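Local coordinates for beta-ketoacyl-[acyl-carrier-protein] synthase FabY (Pseudomonas aeruginosa, PDB 4CW4), which catalyses the condensation of acetyl-CoA with malonyl-acyl carrier protein to give acetoacetyl-acyl carrier protein, the primer of fatty acid synthesis, at residues A[202-207]-A[593-598]; A[335-340]-A[344-349]; A[426-431]-A[526-531]. All coordinates share one frame; numbering follows the deposited sequence. Where two conformers were deposited one is given.

Contact 1: A[202-207]-A[593-598]; sequences AIRSTG and DLEIIY
The guanidinium of Arg204 lies between two aliphatic groups of the 593-598 loop: CD1 of Ile597 covers one face and CB of Glu595 the other. Across the contact its hydrogen bonds go to one backbone oxygen, O of Glu595. NH2 of Arg204 donates to this O of Glu595 at 2.7 Å, in the carbonyl plane although the oxygen sits 27° out of the guanidinium plane; the bond is bent, 136° at the hydrogen. A second, weak bond runs from NE of Arg204 to the same O of Glu595, 3.2 Å away, while O of Leu594 approaches the group obliquely. Extended from CG to NE, the arginine chain spans the gap from the C-terminal part of helix 190-204, within the ketosynthase domain, to the loop that follows helix 565-590. A type I turn runs from Arg204 to Gly207, where phi is positive. CG1 of Ile597 packs 3.4 Å from NH2 of Arg204. The carboxylate of Glu595 bends away, its OE2 5.6 Å from NH2 of Arg204, too far for a salt bridge. Thr200 adds a hydrogen bond to the backbone N of Ile597, and Tyr585 of helix 565-590 touches both Arg204 and Leu594.

Contact 2: A[335-340]-A[344-349]; sequences EGLRLI and DDVDFR
On the surface of the ketosynthase domain, the short helix 334-341 is followed by a loop whose segment 344-349 folds back against it, with Arg338 as the polar link. NE of Arg338 donates to the backbone O of Asp344 at 2.8 Å in a nearly straight bond, 166° at the hydrogen. NE lies in the carbonyl plane, on a lone pair of that O, and the O in turn lies close to the guanidinium plane of Arg338. A water accepts from NH2 of Arg338 and donates to the same O of Asp344, which is thus gripped twice at the edge of the guanidinium. The carboxylate of Asp344 instead stacks over one guanidinium face, displaced toward its rim, the two planes 30° apart. Its OD1 is 4.0 Å from NE of Arg338, a long ion pair in which no N-H points at the oxygen. Glu335 completes the salt-bridge network through OE2 to NH1 of Arg338, but the modelled separation is implausibly short and its exact geometry doubtful.

Beside these polar groups, Val346 wedges its two methyls against the helix. CG2 packs 3.4 Å from CG of Arg338, and CG1, anti to the backbone N (chi1 167°), lies 3.5 Å from CB of Leu337. The same CG1 sits over the centre of the Phe348 ring, 3.9 Å above its plane, while CD1 of Leu337 approaches that ring obliquely.

Leu337 also touches Cys359, farther along the connection to strand 366-374, while Phe348 meets Glu334 of the helix and Lys168, just before strand 169-171.

Contact 3: A[426-431]-A[526-531]; sequences GLDTVR and QDKPLE
A single surface salt bridge beside one aliphatic touch joins the first turn of helix 427-433 to the loop that leads into strand 532-539. Lys528 reaches across from the loop and places NZ 3.3 Å from OD2 of Asp428. Its chain is fully extended: every torsion lies close to 180°, with CG anti to the backbone N (chi1 -180°), and the ammonium is therefore carried as far from the loop backbone as the side chain allows. Asp428 meets it from the helix with its own CG anti to the backbone N (chi1 -179°), which swings the carboxylate out toward the lysine. The two side chains meet at a slant, through one carboxylate oxygen. The backbone O of Asp428 lies farther from NZ of Lys528, at 4.1 Å. Both residues are exposed, so the pair is probably a modest electrostatic tie, screened by solvent.

Deeper in, CG2 of Thr429 packs against CB of Glu531 at 4.0 Å. Beyond that methylene the glutamate chain takes its carboxylate away from the helix: OE1 is hydrogen-bonded to Ser551 and OE2 forms a salt bridge with Arg553. Both oxygens are thus satisfied by that neighbouring region, and only the base of the side chain serves this contact. Backbone hydrogen bonds between Glu531 and both Ala433 and Ser551 fix the main chain at the same point.

Val430, on the same helix, packs on helix 409-425. The contact belongs to the C-terminal half of the thiolase-like fold, where helix 427-433 runs directly into strand 434-437 and the loop into strand 532-539, two strands that pair in parallel.

Overall arrangement
The three contacts are separate features of one ketosynthase chain, none touching another. Contacts 1 and 2 lie on opposite sides of the chain's centre, their own centres about 40 Å apart; contacts 1 and 3 are about 34 Å apart and contacts 2 and 3 about 38 Å, between centres. Along the sequence contact 1 encloses the others, with 385 residues between its segments, and contact 2 closes before contact 3 opens. Contact 2 is thus a short-range link, whereas contacts 1 and 3 join distant parts of the chain. All three lie away from the inferred catalytic residues Cys286, His439 and His477; in sequence these fall inside the loop closed by contact 1, the two histidines also inside that of contact 3.

Contact 1: A[202-207]-A[593-598]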
loop_
_atom_site.group_PDB
_atom_site.type_symbol
_atom_site.label_atom_id
_atom_site.label_comp_id
_atom_site.label_asym_id
_atom_site.label_seq_id
_atom_site.Cartn_x
_atom_site.Cartn_y
_atom_site.Cartn_z
ATOM N N ALA A 202 14.027 -17.548 1.548
ATOM C CA ALA A 202 14.848 -16.570 2.273
ATOM C C ALA A 202 15.195 -17.024 3.705
ATOM O O ALA A 202 16.338 -16.899 4.154
ATOM C CB ALA A 202 14.167 -15.210 2.293
ATOM N N ILE A 203 14.211 -17.530 4.437
ATOM C CA ILE A 203 14.415 -17.917 5.829
ATOM C C ILE A 203 15.359 -19.100 5.916
ATOM O O ILE A 203 16.232 -19.149 6.760
ATOM C CB ILE A 203 13.047 -18.264 6.476
ATOM C CG1 ILE A 203 12.213 -16.991 6.617
ATOM C CG2 ILE A 203 13.216 -18.981 7.815
ATOM C CD1 ILE A 203 12.804 -15.946 7.564
ATOM N N ARG A 204 15.179 -20.076 5.037
ATOM C CA ARG A 204 16.016 -21.265 5.076
ATOM C C ARG A 204 17.445 -20.984 4.605
ATOM O O ARG A 204 18.369 -21.702 4.971
ATOM C CB ARG A 204 15.400 -22.394 4.243
ATOM C CG ARG A 204 14.084 -22.931 4.800
ATOM C CD ARG A 204 13.638 -24.184 4.116
ATOM N NE ARG A 204 12.313 -24.596 4.576
ATOM C CZ ARG A 204 12.079 -25.284 5.693
ATOM N NH1 ARG A 204 13.089 -25.662 6.477
ATOM N NH2 ARG A 204 10.831 -25.613 6.012
ATOM N N SER A 205 17.627 -19.939 3.803
ATOM C CA SER A 205 18.955 -19.560 3.332
ATOM C C SER A 205 19.840 -19.072 4.461
ATOM O O SER A 205 21.041 -19.009 4.298
ATOM C CB SER A 205 18.890 -18.454 2.274
ATOM O OG SER A 205 18.701 -17.167 2.856
ATOM N N THR A 206 19.268 -18.726 5.612
ATOM C CA THR A 206 20.087 -18.226 6.716
ATOM C C THR A 206 20.939 -19.294 7.377
ATOM O O THR A 206 21.906 -18.958 8.038
ATOM C CB THR A 206 19.243 -17.584 7.835
ATOM O OG1 THR A 206 18.466 -18.587 8.494
ATOM C CG2 THR A 206 18.346 -16.456 7.309
ATOM N N GLY A 207 20.557 -20.562 7.259
ATOM C CA GLY A 207 21.213 -21.622 7.996
ATOM C C GLY A 207 20.956 -21.619 9.491
ATOM O O GLY A 207 21.671 -22.295 10.227
ATOM N N ASP A 593 13.519 -30.232 -3.114
ATOM C CA ASP A 593 13.007 -30.458 -1.771
ATOM C C ASP A 593 13.009 -29.137 -1.018
ATOM O O ASP A 593 13.970 -28.807 -0.334
ATOM C CB ASP A 593 13.908 -31.491 -1.096
ATOM C CG ASP A 593 13.442 -31.907 0.288
ATOM O OD1 ASP A 593 12.356 -31.504 0.731
ATOM O OD2 ASP A 593 14.184 -32.686 0.931
ATOM N N LEU A 594 11.936 -28.368 -1.185
ATOM C CA LEU A 594 11.894 -26.964 -0.758
ATOM C C LEU A 594 11.223 -26.772 0.606
ATOM O O LEU A 594 11.422 -25.738 1.260
ATOM C CB LEU A 594 11.177 -26.123 -1.821
ATOM C CG LEU A 594 11.907 -26.027 -3.162
ATOM C CD1 LEU A 594 11.009 -25.344 -4.209
ATOM C CD2 LEU A 594 13.223 -25.277 -2.992
ATOM N N GLU A 595 10.438 -27.771 1.013
ATOM C CA GLU A 595 9.689 -27.793 2.284
ATOM C C GLU A 595 9.109 -26.428 2.657
ATOM O O GLU A 595 9.490 -25.779 3.634
ATOM C CB GLU A 595 10.530 -28.396 3.414
ATOM C CG GLU A 595 9.707 -28.848 4.634
ATOM C CD GLU A 595 8.819 -30.062 4.373
ATOM O OE1 GLU A 595 8.976 -30.737 3.331
ATOM O OE2 GLU A 595 7.933 -30.335 5.228
ATOM N N ILE A 596 8.142 -26.006 1.866
ATOM C CA ILE A 596 7.529 -24.709 2.044
ATOM C C ILE A 596 6.787 -24.673 3.374
ATOM O O ILE A 596 6.031 -25.589 3.711
ATOM C CB ILE A 596 6.571 -24.397 0.861
ATOM C CG1 ILE A 596 7.336 -24.425 -0.462
ATOM C CG2 ILE A 596 5.872 -23.062 1.078
ATOM C CD1 ILE A 596 8.559 -23.557 -0.519
ATOM N N ILE A 597 6.992 -23.588 4.106
ATOM C CA ILE A 597 6.335 -23.389 5.391
ATOM C C ILE A 597 4.977 -22.741 5.173
ATOM O O ILE A 597 4.889 -21.648 4.635
ATOM C CB ILE A 597 7.179 -22.468 6.303
ATOM C CG1 ILE A 597 8.602 -23.041 6.468
ATOM C CG2 ILE A 597 6.478 -22.290 7.658
ATOM C CD1 ILE A 597 9.637 -22.038 6.959
ATOM N N TYR A 598 3.922 -23.416 5.608
ATOM C CA TYR A 598 2.569 -22.876 5.533
ATOM C C TYR A 598 1.791 -23.459 6.706
ATOM O O TYR A 598 1.208 -24.545 6.619
ATOM C CB TYR A 598 1.868 -23.197 4.211
ATOM C CG TYR A 598 0.488 -22.566 4.114
ATOM C CD1 TYR A 598 0.345 -21.196 3.990
ATOM C CD2 TYR A 598 -0.665 -23.340 4.146
ATOM C CE1 TYR A 598 -0.898 -20.606 3.919
ATOM C CE2 TYR A 598 -1.919 -22.761 4.066
ATOM C CZ TYR A 598 -2.027 -21.391 3.962
ATOM O OH TYR A 598 -3.259 -20.791 3.884
#

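Contact 2: A[335-340]-A[344-349]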
loop_
_atom_site.group_PDB
_atom_site.type_symbol
_atom_site.label_atom_id
_atom_site.label_comp_id
_atom_site.label_asym_id
_atom_site.label_seq_id
_atom_site.Cartn_x
_atom_site.Cartn_y
_atom_site.Cartn_z
ATOM N N GLU A 335 5.012 -4.150 -32.233
ATOM C CA GLU A 335 5.297 -3.175 -33.274
ATOM C C GLU A 335 6.500 -2.296 -32.931
ATOM O O GLU A 335 7.296 -1.964 -33.808
ATOM C CB GLU A 335 4.073 -2.314 -33.568
ATOM C CG GLU A 335 3.010 -3.030 -34.380
ATOM C CD GLU A 335 3.519 -3.562 -35.730
ATOM O OE1 GLU A 335 4.355 -2.911 -36.397
ATOM O OE2 GLU A 335 3.080 -4.651 -36.117
ATOM N N GLY A 336 6.643 -1.936 -31.657
ATOM C CA GLY A 336 7.782 -1.142 -31.231
ATOM C C GLY A 336 9.086 -1.871 -31.486
ATOM O O GLY A 336 10.045 -1.304 -32.002
ATOM N N LEU A 337 9.124 -3.151 -31.140
ATOM C CA LEU A 337 10.320 -3.938 -31.347
ATOM C C LEU A 337 10.600 -4.179 -32.829
ATOM O O LEU A 337 11.758 -4.263 -33.241
ATOM C CB LEU A 337 10.225 -5.260 -30.585
ATOM C CG LEU A 337 10.187 -5.107 -29.059
ATOM C CD1 LEU A 337 9.740 -6.401 -28.396
ATOM C CD2 LEU A 337 11.565 -4.670 -28.526
ATOM N N ARG A 338 9.550 -4.293 -33.636
ATOM C CA ARG A 338 9.731 -4.442 -35.078
ATOM C C ARG A 338 10.472 -3.247 -35.656
ATOM O O ARG A 338 11.278 -3.393 -36.573
ATOM C CB ARG A 338 8.375 -4.603 -35.763
ATOM C CG ARG A 338 7.785 -5.985 -35.593
ATOM C CD ARG A 338 6.410 -6.083 -36.254
ATOM N NE ARG A 338 5.956 -7.469 -36.368
ATOM C CZ ARG A 338 4.697 -7.832 -36.601
ATOM N NH1 ARG A 338 3.748 -6.912 -36.760
ATOM N NH2 ARG A 338 4.385 -9.118 -36.699
ATOM N N LEU A 339 10.194 -2.066 -35.126
ATOM C CA LEU A 339 10.852 -0.850 -35.597
ATOM C C LEU A 339 12.322 -0.859 -35.219
ATOM O O LEU A 339 13.165 -0.474 -36.024
ATOM C CB LEU A 339 10.176 0.393 -35.017
ATOM C CG LEU A 339 8.826 0.764 -35.626
ATOM C CD1 LEU A 339 8.201 1.932 -34.891
ATOM C CD2 LEU A 339 8.967 1.113 -37.101
ATOM N N ILE A 340 12.630 -1.295 -33.997
ATOM C CA ILE A 340 14.014 -1.354 -33.549
ATOM C C ILE A 340 14.812 -2.382 -34.350
ATOM O O ILE A 340 15.957 -2.129 -34.727
ATOM C CB ILE A 340 14.094 -1.654 -32.044
ATOM C CG1 ILE A 340 13.606 -0.434 -31.264
ATOM C CG2 ILE A 340 15.547 -1.987 -31.596
ATOM C CD1 ILE A 340 13.296 -0.717 -29.847
ATOM N N ASP A 344 9.915 -8.148 -39.129
ATOM C CA ASP A 344 8.608 -8.469 -38.554
ATOM C C ASP A 344 8.676 -9.533 -37.468
ATOM O O ASP A 344 7.890 -9.501 -36.520
ATOM C CB ASP A 344 7.631 -8.907 -39.652
ATOM C CG ASP A 344 6.912 -7.732 -40.294
ATOM O OD1 ASP A 344 7.289 -6.564 -40.021
ATOM O OD2 ASP A 344 5.969 -7.979 -41.072
ATOM N N ASP A 345 9.611 -10.463 -37.596
ATOM C CA ASP A 345 9.748 -11.548 -36.618
ATOM C C ASP A 345 10.693 -11.144 -35.488
ATOM O O ASP A 345 11.909 -11.335 -35.562
ATOM C CB ASP A 345 10.241 -12.824 -37.297
ATOM C CG ASP A 345 11.453 -12.591 -38.174
ATOM O OD1 ASP A 345 11.454 -11.611 -38.964
ATOM O OD2 ASP A 345 12.410 -13.387 -38.070
ATOM N N VAL A 346 10.102 -10.593 -34.431
ATOM C CA VAL A 346 10.848 -10.008 -33.319
ATOM C C VAL A 346 11.452 -11.046 -32.383
ATOM O O VAL A 346 10.872 -12.099 -32.168
ATOM C CB VAL A 346 9.893 -9.117 -32.483
ATOM C CG1 VAL A 346 10.490 -8.722 -31.131
ATOM C CG2 VAL A 346 9.507 -7.897 -33.297
ATOM N N ASP A 347 12.599 -10.710 -31.794
ATOM C CA ASP A 347 13.186 -11.514 -30.732
ATOM C C ASP A 347 12.689 -11.005 -29.367
ATOM O O ASP A 347 13.243 -10.040 -28.805
ATOM C CB ASP A 347 14.707 -11.430 -30.797
ATOM C CG ASP A 347 15.400 -12.315 -29.771
ATOM O OD1 ASP A 347 14.709 -12.921 -28.916
ATOM O OD2 ASP A 347 16.656 -12.400 -29.839
ATOM N N PHE A 348 11.642 -11.631 -28.834
ATOM C CA PHE A 348 11.055 -11.148 -27.600
ATOM C C PHE A 348 11.982 -11.352 -26.411
ATOM O O PHE A 348 11.772 -10.743 -25.379
ATOM C CB PHE A 348 9.696 -11.780 -27.347
ATOM C CG PHE A 348 8.634 -11.297 -28.287
ATOM C CD1 PHE A 348 8.129 -10.028 -28.162
ATOM C CD2 PHE A 348 8.156 -12.108 -29.310
ATOM C CE1 PHE A 348 7.157 -9.555 -29.033
ATOM C CE2 PHE A 348 7.182 -11.646 -30.175
ATOM C CZ PHE A 348 6.688 -10.353 -30.035
ATOM N N ARG A 349 13.001 -12.194 -26.555
ATOM C CA ARG A 349 13.999 -12.320 -25.497
ATOM C C ARG A 349 14.805 -11.047 -25.318
ATOM O O ARG A 349 15.432 -10.860 -24.277
ATOM C CB ARG A 349 14.914 -13.519 -25.752
ATOM C CG ARG A 349 14.108 -14.811 -25.676
ATOM C CD ARG A 349 14.834 -16.099 -25.990
ATOM N NE ARG A 349 13.928 -17.208 -25.646
ATOM C CZ ARG A 349 12.991 -17.702 -26.446
ATOM N NH1 ARG A 349 12.855 -17.249 -27.690
ATOM N NH2 ARG A 349 12.207 -18.681 -26.020
HETATM O O HOH W 1 5.795 -11.775 -36.499
#

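Contact 3: A[426-431]-A[526-531]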
loop_
_atom_site.group_PDB
_atom_site.type_symbol
_atom_site.label_atom_id
_atom_site.label_comp_id
_atom_site.label_asym_id
_atom_site.label_seq_id
_atom_site.Cartn_x
_atom_site.Cartn_y
_atom_site.Cartn_z
ATOM N N GLY A 426 34.581 6.199 2.456
ATOM C CA GLY A 426 35.538 7.138 1.907
ATOM C C GLY A 426 35.394 7.378 0.425
ATOM O O GLY A 426 34.825 6.545 -0.297
ATOM N N LEU A 427 35.922 8.510 -0.027
ATOM C CA LEU A 427 35.822 8.921 -1.423
ATOM C C LEU A 427 36.499 7.960 -2.384
ATOM O O LEU A 427 35.986 7.709 -3.461
ATOM C CB LEU A 427 36.466 10.288 -1.630
ATOM C CG LEU A 427 35.606 11.509 -1.880
ATOM C CD1 LEU A 427 36.539 12.689 -2.151
ATOM C CD2 LEU A 427 34.588 11.301 -3.018
ATOM N N ASP A 428 37.678 7.459 -2.019
ATOM C CA ASP A 428 38.424 6.574 -2.914
ATOM C C ASP A 428 37.626 5.316 -3.226
ATOM O O ASP A 428 37.536 4.899 -4.385
ATOM C CB ASP A 428 39.778 6.204 -2.312
ATOM C CG ASP A 428 40.590 5.302 -3.228
ATOM O OD1 ASP A 428 41.086 5.804 -4.253
ATOM O OD2 ASP A 428 40.713 4.094 -2.931
ATOM N N THR A 429 37.036 4.713 -2.198
ATOM C CA THR A 429 36.253 3.492 -2.401
ATOM C C THR A 429 35.010 3.768 -3.254
ATOM O O THR A 429 34.648 2.974 -4.098
ATOM C CB THR A 429 35.885 2.831 -1.062
ATOM O OG1 THR A 429 37.080 2.371 -0.428
ATOM C CG2 THR A 429 34.969 1.638 -1.280
ATOM N N VAL A 430 34.360 4.897 -3.039
ATOM C CA VAL A 430 33.238 5.263 -3.892
ATOM C C VAL A 430 33.700 5.483 -5.341
ATOM O O VAL A 430 33.059 5.021 -6.282
ATOM C CB VAL A 430 32.504 6.492 -3.347
ATOM C CG1 VAL A 430 31.500 7.042 -4.375
ATOM C CG2 VAL A 430 31.772 6.131 -2.061
ATOM N N ARG A 431 34.835 6.156 -5.517
ATOM C CA ARG A 431 35.311 6.465 -6.853
ATOM C C ARG A 431 35.790 5.260 -7.631
ATOM O O ARG A 431 35.669 5.245 -8.843
ATOM C CB ARG A 431 36.428 7.510 -6.807
ATOM C CG ARG A 431 35.902 8.904 -6.521
ATOM C CD ARG A 431 37.047 9.891 -6.281
ATOM N NE ARG A 431 36.525 11.244 -6.122
ATOM C CZ ARG A 431 37.219 12.270 -5.642
ATOM N NH1 ARG A 431 38.491 12.118 -5.264
ATOM N NH2 ARG A 431 36.639 13.454 -5.534
ATOM N N GLN A 526 36.025 -6.704 -12.590
ATOM C CA GLN A 526 36.859 -5.611 -12.114
ATOM C C GLN A 526 38.095 -6.152 -11.398
ATOM O O GLN A 526 37.972 -7.083 -10.602
ATOM C CB GLN A 526 36.040 -4.794 -11.101
ATOM C CG GLN A 526 34.857 -3.999 -11.663
ATOM C CD GLN A 526 33.761 -4.829 -12.342
ATOM O OE1 GLN A 526 33.480 -5.976 -11.982
ATOM N NE2 GLN A 526 33.115 -4.216 -13.320
ATOM N N ASP A 527 39.271 -5.573 -11.656
ATOM C CA ASP A 527 40.484 -5.987 -10.962
ATOM C C ASP A 527 40.320 -5.698 -9.476
ATOM O O ASP A 527 40.597 -6.554 -8.633
ATOM C CB ASP A 527 41.728 -5.261 -11.500
ATOM C CG ASP A 527 42.232 -5.848 -12.810
ATOM O OD1 ASP A 527 41.658 -6.854 -13.285
ATOM O OD2 ASP A 527 43.216 -5.306 -13.358
ATOM N N LYS A 528 39.864 -4.492 -9.160
ATOM C CA LYS A 528 39.622 -4.110 -7.776
ATOM C C LYS A 528 38.178 -4.487 -7.416
ATOM O O LYS A 528 37.242 -3.965 -8.022
ATOM C CB LYS A 528 39.833 -2.606 -7.603
ATOM C CG LYS A 528 39.610 -2.098 -6.185
ATOM C CD LYS A 528 39.729 -0.590 -6.099
ATOM C CE LYS A 528 39.571 -0.139 -4.650
ATOM N NZ LYS A 528 39.673 1.345 -4.421
ATOM N N PRO A 529 37.987 -5.403 -6.442
ATOM C CA PRO A 529 36.625 -5.845 -6.101
ATOM C C PRO A 529 35.690 -4.686 -5.790
ATOM O O PRO A 529 36.083 -3.721 -5.150
ATOM C CB PRO A 529 36.827 -6.692 -4.845
ATOM C CG PRO A 529 38.260 -7.144 -4.908
ATOM C CD PRO A 529 39.016 -6.066 -5.615
ATOM N N LEU A 530 34.453 -4.793 -6.254
ATOM C CA LEU A 530 33.444 -3.788 -5.976
ATOM C C LEU A 530 32.965 -3.966 -4.538
ATOM O O LEU A 530 32.719 -5.091 -4.095
ATOM C CB LEU A 530 32.305 -3.916 -6.982
ATOM C CG LEU A 530 32.665 -3.528 -8.407
ATOM C CD1 LEU A 530 31.664 -4.111 -9.395
ATOM C CD2 LEU A 530 32.765 -2.023 -8.538
ATOM N N GLU A 531 32.863 -2.856 -3.809
ATOM C CA GLU A 531 32.584 -2.875 -2.373
ATOM C C GLU A 531 31.269 -2.215 -2.015
ATOM O O GLU A 531 30.763 -2.435 -0.931
ATOM C CB GLU A 531 33.695 -2.175 -1.580
ATOM C CG GLU A 531 35.117 -2.681 -1.855
ATOM C CD GLU A 531 35.407 -4.062 -1.295
ATOM O OE1 GLU A 531 34.483 -4.772 -0.853
ATOM O OE2 GLU A 531 36.597 -4.449 -1.322
#